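Local coordinates for protein Trypsin/chymotrypsin inhibitor (Alocasia macrorrhizos, PDB 5YCZ) that inhibits the serine proteases trypsin and alpha-chymotrypsin as a homodimeric Kunitz-type inhibitor of plant origin, at residues 29-34 with 52-57; 37-42 with 83-88; 42-47 with 163-168; 76-81 with 88-93. All coordinates share one frame; numbering follows the deposited sequence.

Four contacts illustrate how a helix-free beta-trefoil is tied together by interlocking loops. From the N terminus, residues 29-34 meet 52-57 in interaction 1, closing a short loop and tying strand 30-33 to the approach to strand 55-60. Residues 37-42 and 42-47 lie within that loop but find partners beyond it, at 83-88 and 163-168, so interactions 2 and 3 cross interaction 1 and each other, sharing Asn42; interaction 2 joins two loops by a disulfide, interaction 3 two neighbouring strands. Interaction 4, 76-81 with 88-93, opens after interaction 1 has closed, crosses interaction 2, with which it shares Thr88, and lies wholly within the long span of interaction 3, whose Val43 and Leu166 touch Trp90.

Interaction 1: residues 29-34 with 52-57; sequences GLTLAA and SGRPLA
Leu30, Arg54 and Thr31 have the most surface buried where residues 29-34 meet 52-57, and each uses a different part of itself. Leu30 works first through its backbone: its carbonyl O takes the N-H of Arg54 at 2.7 Å, nearly straight and almost along the C=O axis. The same oxygen lies 3.4 Å from Gly53 CA, a CA-H...O contact beside the stronger bond. A water accepts from Leu30 N at 3.0 Å and lies close to both Ser52 O and Arg54 O, adding a solvent bridge between the backbones. On the apolar side, Leu30 CD1 meets Leu56 CD1 at 4.2 Å, methyl against methyl, and both leucines also pack on Ala20. In this beta-trefoil of the Kunitz legume family, the contact ties strand 30-33 to the loop that leads into strand 55-60, a strand of another sheet; Leu56 and Ala57 flank the predicted reactive bond. Thr31 and Arg54 supply the polar edge. With OG1 opposite the backbone N (chi1 -178°), the threonine hydroxyl accepts from Arg54 NE at 3.0 Å, lying only 5° out of the guanidinium plane; the N-H...O angle is 148°, a moderately bent hydrogen bond. The arginine runs extended from CG to NE, carrying its head past the threonine, and NH1 goes on to a salt bridge with Glu80.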
loop_
_atom_site.group_PDB
_atom_site.type_symbol
_atom_site.label_atom_id
_atom_site.label_comp_id
_atom_site.label_asym_id
_atom_site.label_seq_id
_atom_site.Cartn_x
_atom_site.Cartn_y
_atom_site.Cartn_z
ATOM N N GLY A 29 -6.575 9.006 -15.171
ATOM C CA GLY A 29 -6.289 9.009 -13.749
ATOM C C GLY A 29 -4.791 8.951 -13.429
ATOM O O GLY A 29 -3.920 9.146 -14.280
ATOM N N LEU A 30 -4.499 8.653 -12.158
ATOM C CA LEU A 30 -3.123 8.638 -11.666
ATOM C C LEU A 30 -2.584 7.213 -11.567
ATOM O O LEU A 30 -3.339 6.257 -11.370
ATOM C CB LEU A 30 -3.013 9.326 -10.302
ATOM C CG LEU A 30 -3.660 10.709 -10.223
ATOM C CD1 LEU A 30 -3.315 11.445 -8.932
ATOM C CD2 LEU A 30 -3.223 11.533 -11.384
ATOM N N THR A 31 -1.265 7.089 -11.698
ATOM C CA THR A 31 -0.568 5.812 -11.659
ATOM C C THR A 31 0.888 6.077 -11.243
ATOM O O THR A 31 1.212 7.148 -10.715
ATOM C CB THR A 31 -0.715 5.093 -13.016
ATOM O OG1 THR A 31 -0.078 3.798 -12.989
ATOM C CG2 THR A 31 -0.137 5.941 -14.147
ATOM N N LEU A 32 1.754 5.091 -11.467
ATOM C CA LEU A 32 3.156 5.122 -11.082
ATOM C C LEU A 32 3.996 4.846 -12.319
ATOM O O LEU A 32 3.667 3.946 -13.089
ATOM C CB LEU A 32 3.448 4.065 -10.016
ATOM C CG LEU A 32 2.847 4.301 -8.638
ATOM C CD1 LEU A 32 3.292 3.247 -7.620
ATOM C CD2 LEU A 32 3.258 5.690 -8.185
ATOM N N ALA A 33 5.078 5.602 -12.515
ATOM C CA ALA A 33 5.868 5.459 -13.735
ATOM C C ALA A 33 7.343 5.761 -13.497
ATOM O O ALA A 33 7.702 6.606 -12.673
ATOM C CB ALA A 33 5.365 6.376 -14.856
ATOM N N ALA A 34 8.193 5.075 -14.263
ATOM C CA ALA A 34 9.616 5.362 -14.399
ATOM C C ALA A 34 10.125 4.533 -15.575
ATOM O O ALA A 34 9.514 3.514 -15.911
ATOM C CB ALA A 34 10.380 5.043 -13.109
ATOM N N SER A 52 -9.502 5.685 -15.197
ATOM C CA SER A 52 -9.444 5.514 -13.753
ATOM C C SER A 52 -8.022 5.474 -13.202
ATOM O O SER A 52 -7.830 5.796 -12.023
ATOM C CB SER A 52 -10.221 4.248 -13.338
ATOM O OG SER A 52 -9.400 3.092 -13.206
ATOM N N GLY A 53 -7.022 5.122 -14.014
ATOM C CA GLY A 53 -5.671 4.994 -13.482
ATOM C C GLY A 53 -5.584 3.813 -12.533
ATOM O O GLY A 53 -6.163 2.748 -12.775
ATOM N N ARG A 54 -4.868 3.998 -11.433
ATOM C CA ARG A 54 -4.766 3.000 -10.380
ATOM C C ARG A 54 -5.396 3.511 -9.093
ATOM O O ARG A 54 -5.519 4.725 -8.887
ATOM C CB ARG A 54 -3.303 2.624 -10.121
ATOM C CG ARG A 54 -2.793 1.626 -11.116
ATOM C CD ARG A 54 -1.353 1.326 -10.829
ATOM N NE ARG A 54 -0.657 0.968 -12.052
ATOM C CZ ARG A 54 -0.364 -0.278 -12.402
ATOM N NH1 ARG A 54 -0.697 -1.293 -11.603
ATOM N NH2 ARG A 54 0.274 -0.508 -13.551
ATOM N N PRO A 55 -5.799 2.611 -8.201
ATOM C CA PRO A 55 -6.505 3.045 -6.986
ATOM C C PRO A 55 -5.575 3.711 -5.981
ATOM O O PRO A 55 -4.442 3.272 -5.762
ATOM C CB PRO A 55 -7.077 1.741 -6.418
ATOM C CG PRO A 55 -7.001 0.750 -7.534
ATOM C CD PRO A 55 -5.832 1.153 -8.379
ATOM N N LEU A 56 -6.082 4.762 -5.352
ATOM C CA LEU A 56 -5.424 5.424 -4.243
ATOM C C LEU A 56 -6.211 5.194 -2.965
ATOM O O LEU A 56 -7.401 4.872 -2.987
ATOM C CB LEU A 56 -5.293 6.926 -4.501
ATOM C CG LEU A 56 -4.433 7.286 -5.703
ATOM C CD1 LEU A 56 -4.904 8.573 -6.309
ATOM C CD2 LEU A 56 -2.981 7.403 -5.280
ATOM N N ALA A 57 -5.531 5.366 -1.841
ATOM C CA ALA A 57 -6.198 5.397 -0.553
ATOM C C ALA A 57 -5.554 6.486 0.284
ATOM O O ALA A 57 -4.371 6.795 0.106
ATOM C CB ALA A 57 -6.131 4.048 0.158
HETATM O O HOH W 1 -6.284 6.976 -10.401
#

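Interaction 2: residues 37-42 with 83-88; sequences GSCPLN and RCPQST
Cys39 and Cys84 are joined by a disulfide that pins together two irregular loops of the beta-trefoil, one between strands 30-33 and 42-45, the other between 74-77 and 91-93. The SG atoms are 2.1 Å apart and the bridge is twisted to a chi3 of -93°, close to the perpendicular usual for such bonds. Leu41 fills the hollow beside it: its CD2 methyl touches Cys84 SG at 3.5 Å and also sits over the centre of the Arg83 guanidinium, 3.6 Å from CZ. On the opposite face of that flat group lies Gly37 N, offset toward the rim, so the arginine head is wedged between methyl and backbone. Arg83 CG stands between the backbone N and the carbonyl carbon, and from there the chain runs extended to NE, bringing the head over to residues 37-41. Beyond the disulfide, Gln86 bends at chi2 (86°) and crosses Pro40 roughly perpendicularly, OE1 coming within 3.2 Å of the ring's CB. The second subunit packs against Arg83 and Pro85, placing this edge at the dimer contact. Arg83 NH1 donates to Ser38 O in a bent hydrogen bond modelled rather short at 2.5 Å, a length that is doubtful, with the oxygen 23° out of the guanidinium plane.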
loop_
_atom_site.group_PDB
_atom_site.type_symbol
_atom_site.label_atom_id
_atom_site.label_comp_id
_atom_site.label_asym_id
_atom_site.label_seq_id
_atom_site.Cartn_x
_atom_site.Cartn_y
_atom_site.Cartn_z
ATOM N N GLY A 37 13.340 -0.300 -15.398
ATOM C CA GLY A 37 14.372 -0.562 -14.420
ATOM C C GLY A 37 14.807 0.641 -13.622
ATOM O O GLY A 37 15.845 0.583 -12.952
ATOM N N SER A 38 14.059 1.732 -13.667
ATOM C CA SER A 38 14.394 2.904 -12.875
ATOM C C SER A 38 13.644 2.825 -11.555
ATOM O O SER A 38 12.476 2.426 -11.525
ATOM C CB SER A 38 14.022 4.185 -13.633
ATOM O OG SER A 38 14.807 5.286 -13.212
ATOM N N CYS A 39 14.310 3.192 -10.461
ATOM C CA CYS A 39 13.610 3.328 -9.190
ATOM C C CYS A 39 14.065 4.615 -8.528
ATOM O O CYS A 39 15.227 5.000 -8.674
ATOM C CB CYS A 39 13.864 2.141 -8.244
ATOM S SG CYS A 39 12.977 0.581 -8.675
ATOM N N PRO A 40 13.168 5.314 -7.796
ATOM C CA PRO A 40 11.787 4.914 -7.500
ATOM C C PRO A 40 10.803 5.341 -8.581
ATOM O O PRO A 40 11.160 6.138 -9.442
ATOM C CB PRO A 40 11.476 5.646 -6.178
ATOM C CG PRO A 40 12.602 6.609 -5.957
ATOM C CD PRO A 40 13.472 6.616 -7.188
ATOM N N LEU A 41 9.595 4.782 -8.538
ATOM C CA LEU A 41 8.509 5.271 -9.369
ATOM C C LEU A 41 8.080 6.651 -8.896
ATOM O O LEU A 41 8.180 6.978 -7.706
ATOM C CB LEU A 41 7.321 4.311 -9.321
ATOM C CG LEU A 41 7.687 2.828 -9.405
ATOM C CD1 LEU A 41 6.423 2.015 -9.441
ATOM C CD2 LEU A 41 8.513 2.555 -10.648
ATOM N N ASN A 42 7.623 7.469 -9.845
ATOM C CA ASN A 42 6.993 8.752 -9.572
ATOM C C ASN A 42 5.495 8.670 -9.844
ATOM O O ASN A 42 5.022 7.820 -10.600
ATOM C CB ASN A 42 7.599 9.871 -10.433
ATOM C CG ASN A 42 9.075 9.982 -10.273
ATOM O OD1 ASN A 42 9.593 9.998 -9.156
ATOM N ND2 ASN A 42 9.778 10.050 -11.385
ATOM N N ARG A 83 7.213 -2.819 -8.567
ATOM C CA ARG A 83 8.518 -3.345 -8.938
ATOM C C ARG A 83 9.678 -2.690 -8.193
ATOM O O ARG A 83 10.825 -3.126 -8.361
ATOM C CB ARG A 83 8.729 -3.187 -10.450
ATOM C CG ARG A 83 8.874 -1.751 -10.934
ATOM C CD ARG A 83 9.517 -1.758 -12.308
ATOM N NE ARG A 83 9.297 -0.543 -13.081
ATOM C CZ ARG A 83 10.151 0.466 -13.118
ATOM N NH1 ARG A 83 11.268 0.391 -12.403
ATOM N NH2 ARG A 83 9.879 1.540 -13.863
ATOM N N CYS A 84 9.424 -1.656 -7.399
ATOM C CA CYS A 84 10.441 -0.941 -6.651
ATOM C C CYS A 84 10.210 -1.138 -5.161
ATOM O O CYS A 84 9.081 -1.373 -4.724
ATOM C CB CYS A 84 10.440 0.558 -6.966
ATOM S SG CYS A 84 10.952 0.990 -8.668
ATOM N N PRO A 85 11.274 -1.079 -4.359
ATOM C CA PRO A 85 11.168 -1.436 -2.942
ATOM C C PRO A 85 10.702 -0.315 -2.030
ATOM O O PRO A 85 10.389 -0.590 -0.854
ATOM C CB PRO A 85 12.606 -1.816 -2.610
ATOM C CG PRO A 85 13.402 -0.839 -3.446
ATOM C CD PRO A 85 12.672 -0.827 -4.753
ATOM N N GLN A 86 10.697 0.925 -2.532
ATOM C CA GLN A 86 10.226 2.076 -1.773
ATOM C C GLN A 86 8.729 1.971 -1.536
ATOM O O GLN A 86 7.992 1.386 -2.336
ATOM C CB GLN A 86 10.528 3.382 -2.522
ATOM C CG GLN A 86 11.998 3.616 -2.789
ATOM C CD GLN A 86 12.475 2.956 -4.074
ATOM O OE1 GLN A 86 11.683 2.640 -4.970
ATOM N NE2 GLN A 86 13.772 2.753 -4.177
ATOM N N SER A 87 8.275 2.562 -0.433
ATOM C CA SER A 87 6.840 2.626 -0.190
ATOM C C SER A 87 6.156 3.376 -1.320
ATOM O O SER A 87 6.747 4.235 -1.975
ATOM C CB SER A 87 6.543 3.292 1.158
ATOM O OG SER A 87 6.781 4.688 1.134
ATOM N N THR A 88 4.915 3.012 -1.572
ATOM C CA THR A 88 4.077 3.727 -2.518
ATOM C C THR A 88 3.363 4.926 -1.884
ATOM O O THR A 88 2.339 5.383 -2.409
ATOM C CB THR A 88 3.059 2.769 -3.120
ATOM O OG1 THR A 88 2.403 2.066 -2.057
ATOM C CG2 THR A 88 3.759 1.771 -4.029
#

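Interaction 3: residues 42-47 with 163-168; sequences NVAQAP and NVLLNI
Val164 CG1 stands opposite its own backbone N (chi1 170°), which brings this methyl to 3.9 Å from Gln45 CB; a similar chi1 of 169° in Gln45 sets the course of its chain beyond CB, and the two side chains run alongside each other in the same direction. This is the junction of strands 42-45 and 164-168, neighbouring antiparallel strands of the beta-trefoil, although the short segments splay to 114° as they pass. Close backbone pairing is therefore confined to the crossing itself. Gln45 N donates to Val164 O at 2.9 Å, while Ala44 CA adds a CA-H...O contact to that oxygen. Further along, a water takes the N-H of Leu166 and reaches Val43 O, bridging the strands where they diverge. Leu165 folds its end back over the partner strand: CD2 meets Ala44 CB at 3.7 Å and CD1 comes alongside the Asn42 side chain, whose OD1 is bonded to Thr100. The Gln45 amide gives NE2 to Gly28 O. Toward the interior, where Trp90 touches both residues, Val43 CG1 meets Leu166 CD1 at 3.8 Å.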
loop_
_atom_site.group_PDB
_atom_site.type_symbol
_atom_site.label_atom_id
_atom_site.label_comp_id
_atom_site.label_asym_id
_atom_site.label_seq_id
_atom_site.Cartn_x
_atom_site.Cartn_y
_atom_site.Cartn_z
ATOM N N ASN A 42 7.623 7.469 -9.845
ATOM C CA ASN A 42 6.993 8.752 -9.572
ATOM C C ASN A 42 5.495 8.670 -9.844
ATOM O O ASN A 42 5.022 7.820 -10.600
ATOM C CB ASN A 42 7.599 9.871 -10.433
ATOM C CG ASN A 42 9.075 9.982 -10.273
ATOM O OD1 ASN A 42 9.593 9.998 -9.156
ATOM N ND2 ASN A 42 9.778 10.050 -11.385
ATOM N N VAL A 43 4.749 9.585 -9.239
ATOM C CA VAL A 43 3.326 9.700 -9.529
ATOM C C VAL A 43 3.148 10.373 -10.883
ATOM O O VAL A 43 3.733 11.428 -11.151
ATOM C CB VAL A 43 2.613 10.463 -8.407
ATOM C CG1 VAL A 43 1.093 10.484 -8.627
ATOM C CG2 VAL A 43 2.908 9.748 -7.106
ATOM N N ALA A 44 2.352 9.751 -11.750
ATOM C CA ALA A 44 2.190 10.189 -13.131
ATOM C C ALA A 44 0.729 10.078 -13.541
ATOM O O ALA A 44 -0.025 9.279 -12.988
ATOM C CB ALA A 44 3.052 9.360 -14.093
ATOM N N GLN A 45 0.332 10.877 -14.527
ATOM C CA GLN A 45 -0.986 10.731 -15.130
ATOM C C GLN A 45 -0.930 9.668 -16.220
ATOM O O GLN A 45 -0.134 9.782 -17.162
ATOM C CB GLN A 45 -1.492 12.056 -15.716
ATOM C CG GLN A 45 -2.743 11.909 -16.587
ATOM C CD GLN A 45 -3.362 13.230 -17.031
ATOM O OE1 GLN A 45 -2.857 13.920 -17.934
ATOM N NE2 GLN A 45 -4.495 13.570 -16.417
ATOM N N ALA A 46 -1.794 8.640 -16.093
ATOM C CA ALA A 46 -2.001 7.591 -17.097
ATOM C C ALA A 46 -2.260 8.183 -18.482
ATOM O O ALA A 46 -2.588 9.368 -18.596
ATOM C CB ALA A 46 -3.174 6.703 -16.679
ATOM N N PRO A 47 -2.130 7.416 -19.559
ATOM C CA PRO A 47 -2.598 7.918 -20.854
ATOM C C PRO A 47 -4.124 7.966 -20.885
ATOM O O PRO A 47 -4.814 7.391 -20.038
ATOM C CB PRO A 47 -2.033 6.912 -21.854
ATOM C CG PRO A 47 -1.929 5.665 -21.071
ATOM C CD PRO A 47 -1.522 6.082 -19.688
ATOM N N ASN A 163 6.619 10.970 -19.345
ATOM C CA ASN A 163 5.404 10.934 -18.564
ATOM C C ASN A 163 4.970 12.328 -18.173
ATOM O O ASN A 163 5.760 13.279 -18.165
ATOM C CB ASN A 163 5.588 10.080 -17.324
ATOM C CG ASN A 163 5.745 8.620 -17.670
ATOM O OD1 ASN A 163 6.855 8.084 -17.680
ATOM N ND2 ASN A 163 4.636 7.977 -17.997
ATOM N N VAL A 164 3.680 12.427 -17.874
ATOM C CA VAL A 164 3.098 13.604 -17.248
ATOM C C VAL A 164 3.177 13.408 -15.741
ATOM O O VAL A 164 2.675 12.414 -15.206
ATOM C CB VAL A 164 1.654 13.802 -17.710
ATOM C CG1 VAL A 164 0.981 14.853 -16.895
ATOM C CG2 VAL A 164 1.651 14.156 -19.187
ATOM N N LEU A 165 3.851 14.316 -15.060
ATOM C CA LEU A 165 4.068 14.184 -13.628
ATOM C C LEU A 165 3.238 15.253 -12.923
ATOM O O LEU A 165 2.491 16.005 -13.566
ATOM C CB LEU A 165 5.569 14.264 -13.300
ATOM C CG LEU A 165 6.483 13.152 -13.883
ATOM C CD1 LEU A 165 7.690 12.981 -13.038
ATOM C CD2 LEU A 165 5.807 11.804 -13.966
ATOM N N LEU A 166 3.333 15.296 -11.593
ATOM C CA LEU A 166 2.648 16.306 -10.788
ATOM C C LEU A 166 3.678 17.233 -10.162
ATOM O O LEU A 166 4.499 16.781 -9.364
ATOM C CB LEU A 166 1.806 15.667 -9.687
ATOM C CG LEU A 166 0.659 14.738 -10.135
ATOM C CD1 LEU A 166 -0.015 14.140 -8.900
ATOM C CD2 LEU A 166 -0.361 15.479 -10.999
ATOM N N ASN A 167 3.631 18.512 -10.510
ATOM C CA ASN A 167 4.481 19.518 -9.880
ATOM C C ASN A 167 3.601 20.548 -9.191
ATOM O O ASN A 167 2.379 20.419 -9.157
ATOM C CB ASN A 167 5.414 20.180 -10.906
ATOM C CG ASN A 167 4.664 21.028 -11.944
ATOM O OD1 ASN A 167 3.489 20.801 -12.232
ATOM N ND2 ASN A 167 5.373 21.970 -12.546
ATOM N N ILE A 168 4.234 21.576 -8.632
ATOM C CA ILE A 168 3.500 22.695 -8.048
ATOM C C ILE A 168 3.076 23.623 -9.174
ATOM O O ILE A 168 3.921 24.182 -9.878
ATOM C CB ILE A 168 4.348 23.465 -7.024
ATOM C CG1 ILE A 168 4.766 22.564 -5.863
ATOM C CG2 ILE A 168 3.566 24.691 -6.532
ATOM C CD1 ILE A 168 3.655 22.367 -4.851
HETATM O O HOH W 2 4.945 13.462 -10.058
#

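Interaction 4: residues 76-81 with 88-93; sequences IMFPEP and TVWTFD
Ile76 and Trp90 are held first by hydrogen bonding: Trp90 N donates to Ile76 O at 2.8 Å. Phe78 N reaches Thr88 O at a longer 3.3 Å, so main-chain bonds lie to either side of the single bridge between Met77 and Val89. The hydroxyl of Thr88 adds a third bond, OG1 donating to Phe78 O at 2.7 Å from above the carbonyl plane. Glu80 N reaches the same oxygen from the opposite face, within the inverse gamma turn centred on Pro79, so two donors grip this buried acceptor. Between these bonds, the CA-H groups of Met77 and Val89 approach Thr88 O and Ile76 O respectively. Much of the apolar contact gathers on the indole. Ile76 CG2 sits over the face of its five-membered ring, 3.8 Å from the centroid, a CH-pi contact, while CD1 lies 3.6 Å from Trp90 CE3 on the six-membered part. Phe78 comes obliquely, its plane at 37° to the indole. Away from the indole, Met77 CE touches Val89 CG2. Leu30, Val99 and Leu56, one residue of the predicted reactive bond, also pack round Trp90, in the apolar interior of the Kunitz-type beta-trefoil.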
loop_
_atom_site.group_PDB
_atom_site.type_symbol
_atom_site.label_atom_id
_atom_site.label_comp_id
_atom_site.label_asym_id
_atom_site.label_seq_id
_atom_site.Cartn_x
_atom_site.Cartn_y
_atom_site.Cartn_z
ATOM N N ILE A 76 -1.088 9.837 1.245
ATOM C CA ILE A 76 -1.668 9.242 0.054
ATOM C C ILE A 76 -0.766 8.102 -0.382
ATOM O O ILE A 76 0.464 8.209 -0.316
ATOM C CB ILE A 76 -1.816 10.267 -1.094
ATOM C CG1 ILE A 76 -2.483 11.548 -0.602
ATOM C CG2 ILE A 76 -2.602 9.662 -2.269
ATOM C CD1 ILE A 76 -2.448 12.698 -1.614
ATOM N N MET A 77 -1.379 7.015 -0.860
ATOM C CA MET A 77 -0.599 5.922 -1.413
ATOM C C MET A 77 -1.397 5.168 -2.458
ATOM O O MET A 77 -2.620 5.297 -2.538
ATOM C CB MET A 77 -0.109 4.991 -0.298
ATOM C CG MET A 77 -1.182 4.341 0.576
ATOM S SD MET A 77 -0.676 2.706 1.180
ATOM C CE MET A 77 0.844 3.115 2.028
ATOM N N PHE A 78 -0.672 4.438 -3.301
ATOM C CA PHE A 78 -1.258 3.407 -4.130
ATOM C C PHE A 78 -1.117 2.098 -3.359
ATOM O O PHE A 78 0.005 1.560 -3.263
ATOM C CB PHE A 78 -0.548 3.308 -5.474
ATOM C CG PHE A 78 -0.692 4.516 -6.354
ATOM C CD1 PHE A 78 -1.697 4.581 -7.308
ATOM C CD2 PHE A 78 0.219 5.569 -6.273
ATOM C CE1 PHE A 78 -1.813 5.687 -8.153
ATOM C CE2 PHE A 78 0.108 6.676 -7.110
ATOM C CZ PHE A 78 -0.915 6.731 -8.058
ATOM N N PRO A 79 -2.177 1.562 -2.799
ATOM C CA PRO A 79 -1.976 0.368 -1.948
ATOM C C PRO A 79 -1.809 -0.897 -2.777
ATOM O O PRO A 79 -2.630 -1.812 -2.760
ATOM C CB PRO A 79 -3.248 0.350 -1.102
ATOM C CG PRO A 79 -4.273 0.979 -1.952
ATOM C CD PRO A 79 -3.588 1.970 -2.876
ATOM N N GLU A 80 -0.736 -0.963 -3.549
ATOM C CA GLU A 80 -0.476 -2.156 -4.336
ATOM C C GLU A 80 1.015 -2.426 -4.315
ATOM O O GLU A 80 1.810 -1.540 -3.984
ATOM C CB GLU A 80 -0.976 -2.031 -5.785
ATOM C CG GLU A 80 -0.754 -0.694 -6.421
ATOM C CD GLU A 80 -1.412 -0.612 -7.789
ATOM O OE1 GLU A 80 -0.772 -1.026 -8.785
ATOM O OE2 GLU A 80 -2.582 -0.150 -7.866
ATOM N N PRO A 81 1.429 -3.645 -4.623
ATOM C CA PRO A 81 2.852 -3.898 -4.761
ATOM C C PRO A 81 3.329 -3.287 -6.058
ATOM O O PRO A 81 2.558 -2.901 -6.946
ATOM C CB PRO A 81 2.976 -5.425 -4.764
ATOM C CG PRO A 81 1.666 -5.917 -4.305
ATOM C CD PRO A 81 0.665 -4.894 -4.773
ATOM N N THR A 88 4.915 3.012 -1.572
ATOM C CA THR A 88 4.077 3.727 -2.518
ATOM C C THR A 88 3.363 4.926 -1.884
ATOM O O THR A 88 2.339 5.383 -2.409
ATOM C CB THR A 88 3.059 2.769 -3.120
ATOM O OG1 THR A 88 2.403 2.066 -2.057
ATOM C CG2 THR A 88 3.759 1.771 -4.029
ATOM N N VAL A 89 3.862 5.416 -0.752
ATOM C CA VAL A 89 3.357 6.635 -0.129
ATOM C C VAL A 89 3.913 7.837 -0.882
ATOM O O VAL A 89 5.121 7.932 -1.107
ATOM C CB VAL A 89 3.757 6.692 1.356
ATOM C CG1 VAL A 89 3.518 8.058 1.916
ATOM C CG2 VAL A 89 2.978 5.689 2.157
ATOM N N TRP A 90 3.034 8.763 -1.259
ATOM C CA TRP A 90 3.470 9.960 -1.957
ATOM C C TRP A 90 4.353 10.807 -1.062
ATOM O O TRP A 90 4.083 10.967 0.131
ATOM C CB TRP A 90 2.280 10.804 -2.370
ATOM C CG TRP A 90 1.401 10.271 -3.400
ATOM C CD1 TRP A 90 1.290 8.980 -3.830
ATOM C CD2 TRP A 90 0.463 11.030 -4.150
ATOM N NE1 TRP A 90 0.331 8.896 -4.809
ATOM C CE2 TRP A 90 -0.188 10.143 -5.023
ATOM C CE3 TRP A 90 0.116 12.384 -4.171
ATOM C CZ2 TRP A 90 -1.159 10.560 -5.904
ATOM C CZ3 TRP A 90 -0.849 12.802 -5.039
ATOM C CH2 TRP A 90 -1.482 11.895 -5.903
ATOM N N THR A 91 5.378 11.402 -1.656
ATOM C CA THR A 91 6.164 12.409 -0.965
ATOM C C THR A 91 6.603 13.410 -2.016
ATOM O O THR A 91 6.780 13.061 -3.189
ATOM C CB THR A 91 7.362 11.789 -0.215
ATOM O OG1 THR A 91 8.177 12.818 0.379
ATOM C CG2 THR A 91 8.202 10.941 -1.164
ATOM N N PHE A 92 6.722 14.663 -1.621
ATOM C CA PHE A 92 7.089 15.688 -2.587
ATOM C C PHE A 92 8.596 15.862 -2.550
ATOM O O PHE A 92 9.138 16.354 -1.558
ATOM C CB PHE A 92 6.380 17.011 -2.313
ATOM C CG PHE A 92 6.609 18.028 -3.394
ATOM C CD1 PHE A 92 5.966 17.906 -4.615
ATOM C CD2 PHE A 92 7.485 19.083 -3.199
ATOM C CE1 PHE A 92 6.180 18.824 -5.621
ATOM C CE2 PHE A 92 7.718 20.000 -4.202
ATOM C CZ PHE A 92 7.060 19.876 -5.421
ATOM N N ASP A 93 9.272 15.436 -3.616
ATOM C CA ASP A 93 10.713 15.645 -3.753
ATOM C C ASP A 93 10.917 17.113 -4.094
ATOM O O ASP A 93 10.605 17.554 -5.204
ATOM C CB ASP A 93 11.291 14.722 -4.824
ATOM C CG ASP A 93 12.830 14.872 -5.010
ATOM O OD1 ASP A 93 13.439 15.818 -4.468
ATOM O OD2 ASP A 93 13.439 14.038 -5.723
HETATM O O HOH W 3 1.823 10.837 1.403
#